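Local coordinates for sterol regulatory element-binding protein cleavage-activating protein (Schizosaccharomyces pombe, PDB 4YHC) that escorts the transcription factor precursor sre1 to processing when sterol or oxygen is low, and is represented here by its WD40 domain, at residues 107-112 against 161-166; 141-146 against 173-178; 365-370 against 449-454. The protein carries 9 engineered substitutions. All blocks are in the same frame, centred on the assembly; numbering follows the deposited sequence.

Interaction 1: residues 107-112 against 161-166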
loop_
_atom_site.group_PDB
_atom_site.type_symbol
_atom_site.label_atom_id
_atom_site.label_comp_id
_atom_site.label_asym_id
_atom_site.label_seq_id
_atom_site.Cartn_x
_atom_site.Cartn_y
_atom_site.Cartn_z
ATOM N N LEU A 107 8.007 -23.984 6.933
ATOM C CA LEU A 107 6.577 -24.059 6.990
ATOM C C LEU A 107 6.238 -24.234 8.424
ATOM O O LEU A 107 6.659 -25.195 9.040
ATOM C CB LEU A 107 6.078 -25.262 6.221
ATOM C CG LEU A 107 4.728 -25.252 5.479
ATOM C CD1 LEU A 107 4.079 -26.594 5.621
ATOM C CD2 LEU A 107 3.750 -24.157 5.796
ATOM N N MET A 108 5.491 -23.309 8.975
ATOM C CA MET A 108 5.183 -23.326 10.386
ATOM C C MET A 108 3.855 -24.035 10.565
ATOM O O MET A 108 3.595 -24.664 11.585
ATOM C CB MET A 108 5.003 -21.915 10.962
ATOM C CG MET A 108 6.082 -20.909 10.666
ATOM S SD MET A 108 7.592 -21.414 11.488
ATOM C CE MET A 108 7.219 -20.915 13.158
ATOM N N LEU A 109 2.973 -23.890 9.596
ATOM C CA LEU A 109 1.612 -24.358 9.809
ATOM C C LEU A 109 0.907 -24.480 8.487
ATOM O O LEU A 109 1.178 -23.719 7.521
ATOM C CB LEU A 109 0.881 -23.415 10.778
ATOM C CG LEU A 109 -0.599 -23.613 11.055
ATOM C CD1 LEU A 109 -0.942 -23.076 12.417
ATOM C CD2 LEU A 109 -1.473 -22.908 10.035
ATOM N N GLN A 110 0.039 -25.476 8.436
ATOM C CA GLN A 110 -0.858 -25.695 7.324
ATOM C C GLN A 110 -2.227 -25.998 7.891
ATOM O O GLN A 110 -2.322 -26.782 8.813
ATOM C CB GLN A 110 -0.342 -26.831 6.490
ATOM C CG GLN A 110 -1.224 -27.224 5.334
ATOM C CD GLN A 110 -0.615 -28.362 4.549
ATOM O OE1 GLN A 110 0.579 -28.520 4.560
ATOM N NE2 GLN A 110 -1.429 -29.125 3.839
ATOM N N HIS A 111 -3.286 -25.425 7.312
ATOM C CA HIS A 111 -4.625 -25.479 7.894
ATOM C C HIS A 111 -5.667 -25.396 6.817
ATOM O O HIS A 111 -5.598 -24.486 5.974
ATOM C CB HIS A 111 -4.856 -24.323 8.865
ATOM C CG HIS A 111 -6.114 -24.456 9.659
ATOM N ND1 HIS A 111 -6.173 -25.185 10.828
ATOM C CD2 HIS A 111 -7.356 -23.944 9.465
ATOM C CE1 HIS A 111 -7.401 -25.119 11.322
ATOM N NE2 HIS A 111 -8.141 -24.381 10.503
ATOM N N SER A 112 -6.659 -26.309 6.837
ATOM C CA SER A 112 -7.630 -26.309 5.757
ATOM C C SER A 112 -8.840 -25.425 6.086
ATOM O O SER A 112 -9.164 -25.254 7.241
ATOM C CB SER A 112 -7.977 -27.723 5.373
ATOM O OG SER A 112 -6.790 -28.302 4.867
ATOM N N ALA A 161 3.327 -23.383 15.325
ATOM C CA ALA A 161 2.188 -22.498 15.474
ATOM C C ALA A 161 0.884 -23.275 15.623
ATOM O O ALA A 161 0.831 -24.453 15.321
ATOM C CB ALA A 161 2.126 -21.559 14.285
ATOM N N ASP A 162 -0.146 -22.581 16.097
ATOM C CA ASP A 162 -1.510 -23.083 16.219
ATOM C C ASP A 162 -2.420 -22.019 15.663
ATOM O O ASP A 162 -2.076 -20.801 15.715
ATOM C CB ASP A 162 -1.892 -23.313 17.677
ATOM C CG ASP A 162 -1.230 -24.539 18.264
ATOM O OD1 ASP A 162 -1.468 -25.638 17.726
ATOM O OD2 ASP A 162 -0.468 -24.411 19.255
ATOM N N ILE A 163 -3.567 -22.460 15.161
ATOM C CA ILE A 163 -4.559 -21.572 14.661
ATOM C C ILE A 163 -5.987 -21.993 15.078
ATOM O O ILE A 163 -6.225 -23.123 15.300
ATOM C CB ILE A 163 -4.389 -21.438 13.131
ATOM C CG1 ILE A 163 -5.050 -20.169 12.651
ATOM C CG2 ILE A 163 -4.947 -22.646 12.348
ATOM C CD1 ILE A 163 -4.767 -19.929 11.169
ATOM N N ALA A 164 -6.907 -21.054 15.234
ATOM C CA ALA A 164 -8.323 -21.355 15.516
ATOM C C ALA A 164 -9.199 -20.270 14.935
ATOM O O ALA A 164 -8.887 -19.105 15.122
ATOM C CB ALA A 164 -8.560 -21.402 17.024
ATOM N N LEU A 165 -10.258 -20.669 14.224
ATOM C CA LEU A 165 -11.336 -19.775 13.779
ATOM C C LEU A 165 -12.049 -19.267 14.982
ATOM O O LEU A 165 -12.605 -20.048 15.712
ATOM C CB LEU A 165 -12.301 -20.561 12.902
ATOM C CG LEU A 165 -13.333 -19.829 12.015
ATOM C CD1 LEU A 165 -14.757 -19.911 12.541
ATOM C CD2 LEU A 165 -12.964 -18.378 11.722
ATOM N N VAL A 166 -11.962 -17.983 15.279
ATOM C CA VAL A 166 -12.551 -17.478 16.513
ATOM C C VAL A 166 -13.828 -16.683 16.235
ATOM O O VAL A 166 -14.726 -16.698 17.035
ATOM C CB VAL A 166 -11.578 -16.662 17.410
ATOM C CG1 VAL A 166 -10.634 -17.565 18.184
ATOM C CG2 VAL A 166 -10.795 -15.646 16.637
#

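Interaction 2: residues 141-146 against 173-178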
loop_
_atom_site.group_PDB
_atom_site.type_symbol
_atom_site.label_atom_id
_atom_site.label_comp_id
_atom_site.label_asym_id
_atom_site.label_seq_id
_atom_site.Cartn_x
_atom_site.Cartn_y
_atom_site.Cartn_z
ATOM N N VAL A 141 -7.181 -12.193 9.342
ATOM C CA VAL A 141 -8.529 -11.909 8.882
ATOM C C VAL A 141 -8.658 -12.252 7.414
ATOM O O VAL A 141 -7.847 -11.846 6.559
ATOM C CB VAL A 141 -8.872 -10.434 9.112
ATOM C CG1 VAL A 141 -10.283 -10.100 8.639
ATOM C CG2 VAL A 141 -8.709 -10.079 10.600
ATOM N N VAL A 142 -9.711 -12.978 7.098
ATOM C CA VAL A 142 -9.987 -13.390 5.757
ATOM C C VAL A 142 -11.310 -12.828 5.340
ATOM O O VAL A 142 -12.349 -13.131 5.951
ATOM C CB VAL A 142 -10.044 -14.936 5.676
ATOM C CG1 VAL A 142 -10.310 -15.387 4.253
ATOM C CG2 VAL A 142 -8.717 -15.493 6.120
ATOM N N VAL A 143 -11.284 -11.995 4.317
ATOM C CA VAL A 143 -12.462 -11.318 3.845
ATOM C C VAL A 143 -12.834 -11.844 2.477
ATOM O O VAL A 143 -12.004 -11.871 1.547
ATOM C CB VAL A 143 -12.281 -9.772 3.772
ATOM C CG1 VAL A 143 -13.568 -9.096 3.318
ATOM C CG2 VAL A 143 -11.860 -9.209 5.133
ATOM N N GLU A 144 -14.109 -12.214 2.336
ATOM C CA GLU A 144 -14.625 -12.731 1.073
ATOM C C GLU A 144 -15.513 -11.734 0.392
ATOM O O GLU A 144 -16.276 -11.023 1.015
ATOM C CB GLU A 144 -15.409 -14.006 1.296
ATOM C CG GLU A 144 -14.550 -15.196 1.667
ATOM C CD GLU A 144 -15.403 -16.423 1.914
ATOM O OE1 GLU A 144 -16.063 -16.873 0.926
ATOM O OE2 GLU A 144 -15.422 -16.910 3.086
ATOM N N SER A 145 -15.401 -11.656 -0.911
ATOM C CA SER A 145 -16.262 -10.707 -1.640
ATOM C C SER A 145 -17.751 -10.972 -1.422
ATOM O O SER A 145 -18.571 -10.074 -1.571
ATOM C CB SER A 145 -15.935 -10.776 -3.103
ATOM O OG SER A 145 -15.654 -12.124 -3.387
ATOM N N SER A 146 -18.051 -12.206 -1.015
ATOM C CA SER A 146 -19.389 -12.656 -0.651
ATOM C C SER A 146 -19.974 -11.873 0.529
ATOM O O SER A 146 -21.176 -11.807 0.674
ATOM C CB SER A 146 -19.359 -14.172 -0.331
ATOM O OG SER A 146 -18.806 -14.442 0.970
ATOM N N SER A 173 -24.400 -7.352 2.206
ATOM C CA SER A 173 -24.149 -7.122 0.794
ATOM C C SER A 173 -22.744 -7.613 0.341
ATOM O O SER A 173 -21.867 -7.857 1.161
ATOM C CB SER A 173 -24.352 -5.627 0.543
ATOM O OG SER A 173 -24.039 -5.257 -0.790
ATOM N N PRO A 174 -22.522 -7.758 -0.970
ATOM C CA PRO A 174 -21.163 -8.098 -1.379
ATOM C C PRO A 174 -20.152 -6.953 -1.147
ATOM O O PRO A 174 -20.482 -5.780 -1.246
ATOM C CB PRO A 174 -21.293 -8.394 -2.891
ATOM C CG PRO A 174 -22.771 -8.466 -3.179
ATOM C CD PRO A 174 -23.396 -7.561 -2.140
ATOM N N ILE A 175 -18.922 -7.346 -0.844
ATOM C CA ILE A 175 -17.874 -6.431 -0.455
ATOM C C ILE A 175 -17.093 -5.998 -1.662
ATOM O O ILE A 175 -16.475 -6.788 -2.300
ATOM C CB ILE A 175 -16.993 -7.089 0.620
ATOM C CG1 ILE A 175 -17.818 -7.150 1.884
ATOM C CG2 ILE A 175 -15.689 -6.310 0.883
ATOM C CD1 ILE A 175 -17.178 -7.868 3.045
ATOM N N ILE A 176 -17.102 -4.718 -1.954
ATOM C CA ILE A 176 -16.265 -4.138 -3.027
ATOM C C ILE A 176 -14.776 -4.026 -2.585
ATOM O O ILE A 176 -13.873 -4.214 -3.374
ATOM C CB ILE A 176 -16.781 -2.711 -3.369
ATOM C CG1 ILE A 176 -18.246 -2.737 -3.834
ATOM C CG2 ILE A 176 -15.958 -2.062 -4.465
ATOM C CD1 ILE A 176 -18.829 -1.342 -3.991
ATOM N N LYS A 177 -14.529 -3.721 -1.314
ATOM C CA LYS A 177 -13.187 -3.350 -0.866
ATOM C C LYS A 177 -13.139 -3.467 0.649
ATOM O O LYS A 177 -14.044 -2.984 1.327
ATOM C CB LYS A 177 -12.936 -1.901 -1.286
ATOM C CG LYS A 177 -11.728 -1.217 -0.701
ATOM C CD LYS A 177 -10.458 -1.807 -1.249
ATOM C CE LYS A 177 -9.250 -0.994 -0.835
ATOM N NZ LYS A 177 -8.829 -0.141 -1.944
ATOM N N SER A 178 -12.117 -4.121 1.172
ATOM C CA SER A 178 -11.937 -4.189 2.610
ATOM C C SER A 178 -10.538 -3.744 2.919
ATOM O O SER A 178 -9.652 -3.971 2.145
ATOM C CB SER A 178 -12.214 -5.586 3.127
ATOM O OG SER A 178 -11.323 -6.506 2.496
#

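Interaction 3: residues 365-370 against 449-454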
loop_
_atom_site.group_PDB
_atom_site.type_symbol
_atom_site.label_atom_id
_atom_site.label_comp_id
_atom_site.label_asym_id
_atom_site.label_seq_id
_atom_site.Cartn_x
_atom_site.Cartn_y
_atom_site.Cartn_z
ATOM N N PHE A 365 6.880 8.398 -9.195
ATOM C CA PHE A 365 7.823 7.796 -10.122
ATOM C C PHE A 365 7.068 7.119 -11.202
ATOM O O PHE A 365 5.970 6.598 -10.989
ATOM C CB PHE A 365 8.713 6.778 -9.431
ATOM C CG PHE A 365 9.535 7.360 -8.262
ATOM C CD1 PHE A 365 10.765 7.987 -8.504
ATOM C CD2 PHE A 365 9.100 7.264 -6.969
ATOM C CE1 PHE A 365 11.548 8.512 -7.465
ATOM C CE2 PHE A 365 9.883 7.794 -5.910
ATOM C CZ PHE A 365 11.090 8.431 -6.157
ATOM N N GLY A 366 7.693 7.035 -12.359
ATOM C CA GLY A 366 7.070 6.371 -13.451
ATOM C C GLY A 366 8.005 5.825 -14.477
ATOM O O GLY A 366 9.158 6.236 -14.522
ATOM N N MET A 367 7.486 4.923 -15.350
ATOM C CA MET A 367 8.242 4.369 -16.450
ATOM C C MET A 367 7.338 4.223 -17.692
ATOM O O MET A 367 6.200 3.758 -17.571
ATOM C CB MET A 367 8.771 2.982 -16.093
ATOM C CG MET A 367 9.879 2.968 -15.068
ATOM S SD MET A 367 10.750 1.376 -14.965
ATOM C CE MET A 367 11.620 1.322 -16.529
ATOM N N ARG A 368 7.861 4.544 -18.863
ATOM C CA ARG A 368 7.165 4.259 -20.173
ATOM C C ARG A 368 8.144 3.764 -21.214
ATOM O O ARG A 368 9.293 4.242 -21.247
ATOM C CB ARG A 368 6.477 5.468 -20.783
ATOM C CG ARG A 368 7.202 6.768 -20.643
ATOM C CD ARG A 368 6.341 7.894 -21.190
ATOM N NE ARG A 368 6.322 7.884 -22.620
ATOM C CZ ARG A 368 7.057 8.682 -23.384
ATOM N NH1 ARG A 368 7.873 9.608 -22.864
ATOM N NH2 ARG A 368 6.959 8.554 -24.690
ATOM N N ARG A 369 7.709 2.800 -22.012
ATOM C CA ARG A 369 8.530 2.341 -23.119
ATOM C C ARG A 369 8.281 3.325 -24.269
ATOM O O ARG A 369 7.201 3.360 -24.742
ATOM C CB ARG A 369 8.221 0.882 -23.508
ATOM C CG ARG A 369 9.248 0.330 -24.526
ATOM C CD ARG A 369 8.819 -0.871 -25.321
ATOM N NE ARG A 369 8.011 -1.730 -24.524
ATOM C CZ ARG A 369 6.701 -1.785 -24.590
ATOM N NH1 ARG A 369 6.036 -1.050 -25.478
ATOM N NH2 ARG A 369 6.052 -2.585 -23.760
ATOM N N LYS A 370 9.264 4.156 -24.639
ATOM C CA LYS A 370 9.197 5.049 -25.807
ATOM C C LYS A 370 9.257 4.330 -27.144
ATOM O O LYS A 370 8.553 4.700 -28.046
ATOM C CB LYS A 370 10.340 6.039 -25.821
ATOM C CG LYS A 370 10.207 7.116 -24.769
ATOM C CD LYS A 370 11.190 8.251 -25.020
ATOM C CE LYS A 370 12.508 8.027 -24.337
ATOM N NZ LYS A 370 13.334 9.210 -24.593
ATOM N N VAL A 449 10.097 3.045 -4.971
ATOM C CA VAL A 449 9.015 2.319 -5.535
ATOM C C VAL A 449 9.535 1.094 -6.265
ATOM O O VAL A 449 10.689 1.042 -6.704
ATOM C CB VAL A 449 8.361 3.395 -6.411
ATOM C CG1 VAL A 449 8.592 3.366 -7.904
ATOM C CG2 VAL A 449 7.272 4.149 -5.727
ATOM N N ALA A 450 8.685 0.092 -6.353
ATOM C CA ALA A 450 8.890 -1.069 -7.208
ATOM C C ALA A 450 7.893 -1.035 -8.376
ATOM O O ALA A 450 6.668 -0.849 -8.164
ATOM C CB ALA A 450 8.706 -2.373 -6.420
ATOM N N ILE A 451 8.422 -1.226 -9.583
ATOM C CA ILE A 451 7.637 -1.229 -10.816
ATOM C C ILE A 451 7.919 -2.576 -11.512
ATOM O O ILE A 451 9.037 -2.868 -11.860
ATOM C CB ILE A 451 8.015 -0.082 -11.767
ATOM C CG1 ILE A 451 7.664 1.240 -11.098
ATOM C CG2 ILE A 451 7.196 -0.186 -13.061
ATOM C CD1 ILE A 451 8.048 2.475 -11.894
ATOM N N VAL A 452 6.870 -3.359 -11.760
ATOM C CA VAL A 452 7.007 -4.632 -12.477
ATOM C C VAL A 452 7.238 -4.369 -13.968
ATOM O O VAL A 452 6.563 -3.544 -14.601
ATOM C CB VAL A 452 5.773 -5.528 -12.273
ATOM C CG1 VAL A 452 5.756 -6.744 -13.207
ATOM C CG2 VAL A 452 5.732 -6.037 -10.829
ATOM N N LEU A 453 8.185 -5.097 -14.521
ATOM C CA LEU A 453 8.496 -5.050 -15.963
ATOM C C LEU A 453 8.423 -6.464 -16.470
ATOM O O LEU A 453 9.433 -7.184 -16.464
ATOM C CB LEU A 453 9.918 -4.522 -16.132
ATOM C CG LEU A 453 10.112 -3.023 -16.295
ATOM C CD1 LEU A 453 8.972 -2.107 -15.935
ATOM C CD2 LEU A 453 11.440 -2.542 -15.682
ATOM N N GLY A 454 7.211 -6.936 -16.793
ATOM C CA GLY A 454 7.080 -8.366 -17.129
ATOM C C GLY A 454 7.385 -9.356 -16.031
ATOM O O GLY A 454 6.642 -9.463 -15.054
#

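Interaction 1: residues 107-112 against 161-166
Two consecutive blades of the WD40 beta-propeller meet here at their outermost strands, where Leu109 and His111 of 107-112 face Ala161 and Ile163 of 161-166. The two strands run in roughly the same direction, 26° apart, with axes 6.6 Å from each other at the closest point. They belong to separate four-stranded antiparallel sheets and share no hydrogen bond; each bonds instead to the strand before it in its own blade, 96-101 for the first and 148-156 for the second. The gap is bridged by apolar contact, some of it side chain against backbone. A classic beta bulge sits in the first strand, where Met108 and Leu109 both face Ile99, and both of these neighbours direct CB toward the second blade. Met108 makes the looser contact, its CB 4.4 Å from Ala161 CB. Leu109 reaches further: with CG swung away from its own backbone N (chi1 174°), it lays CD1 against the main chain opposite, 3.7 Å from Ala161 O, and also packs that methyl 3.9 Å from Ala161 CB and 3.9 Å from Ile163 CB. The Leu109 and Ile163 side chains cross at about a right angle, and Ile163 also touches Phe152 of its own sheet. Ile163 turns its two branches to different uses. CG1 lies anti to the backbone N, whereas CG2, set between N and the carbonyl carbon, rises over one face of the His111 imidazole. This is a CH-pi contact, with CG2 3.5 Å from the centroid of the His111 ring and 25° off its normal. The methyl is displaced toward the rim, and Ile163 CG2 comes 3.2 Å from His111 ND1, its nearest ring atom.

Interaction 2: residues 141-146 against 173-178
Ile175 sets CG1 beside its backbone N (chi1 -71°) and then runs out straight to CD1, while Val143 holds CG1 anti to its N; together these torsions bring the two methyl ends to 3.8 Å, Val143 CG1 to Ile175 CD1. The contact joins neighbouring blades of the WD40 propeller: strand 136-144 and the turn after it on one side, the entry to strand 175-182 on the other. The chain turns a corner just after Ile175, and both Ile175 and Ser178 face the first segment. Ser178 has OG between its N and carbonyl carbon (chi1 59°), which places that oxygen 3.5 Å from Val143 CG1. The same hydroxyl is hydrogen-bonded to Asn122 of strand 121-127, so a buried polar atom is satisfied while its flank packs on a valine. Past Glu144 the first segment leaves its strand, and the backbone takes over from the side chains. Ile175 N donates to Ser145 O at 2.8 Å, nearly straight at 160° and tilted out of the carbonyl plane. Ser145 OG turns back instead to Lys120 N, pinning the turn to its own blade while its carbonyl serves the next. Just before the hydrogen-bonded N, Pro174 lies against the same acceptor through its CA, 3.3 Å from Ser145 O, with Pro174 CB just beyond.

Interaction 3: residues 365-370 against 449-454
Strands 365-370 and 449-453 run almost parallel, 19° apart with axes 8.5 Å from each other, too far for backbone hydrogen bonding, so that Phe365, Met367, Val449, Ile451 and Leu453 make the contact through their side chains. The strands come from two neighbouring blades of the WD40 propeller. The blade holding 448-453 is completed at its outer edge by strand 20-24 from near the N-terminus, the ring closure well known in beta-propellers. Alternation along each strand selects the partners: Phe365 and Met367 point toward the other blade, as do Val449 and Ile451, whereas Val452 packs on Ile33 and Ile36 of strand 33-38. At one end Phe365 CB meets Val449 CG1 at 3.7 Å. The second methyl of the valine, CG2, approaches the phenyl ring obliquely and comes 3.8 Å from Phe365 CD2. In the middle, Ile451 reaches out along an extended chain, with chi2 at 177°, and brings CD1 to 3.7 Å from Met367 CG. Met367 then bends at its thioether (chi3 69°), which carries CE across Leu453 at about a right angle, with CE 4.0 Å from Leu453 CD2. The sulfur faces both leucine methyls, with Met367 SD 4.0 Å from CD1 and from CD2 of Leu453. Trp410 of strand 406-416 also touches Met367, and Met414 lies against Phe365, so the layer continues into the rest of the first blade. Every touching residue is buried, and no hydrogen bond or charge pair crosses between the segments. Cohesion between the segments therefore rests on van der Waals contact and the exclusion of water.

How the interactions relate
All three contacts join successive blades of one propeller, but at different depths. Interaction 3 is fully buried and purely apolar, interaction 2 is partly buried and mixes a backbone hydrogen bond with packing, and interaction 1 lies at the surface, its centre about 26 Å from the chain centre against 18 and 17 Å for the centres of interactions 2 and 3. Interactions 1 and 2 share the sheet of strands 121-127 to 161-170: its last strand, 161-170, takes part in the first, its second strand in the other, and their segments alternate along the chain. Interaction 3 stands apart, its nearest atoms about 17 Å from interaction 2 and 25 Å from interaction 1, between later blades.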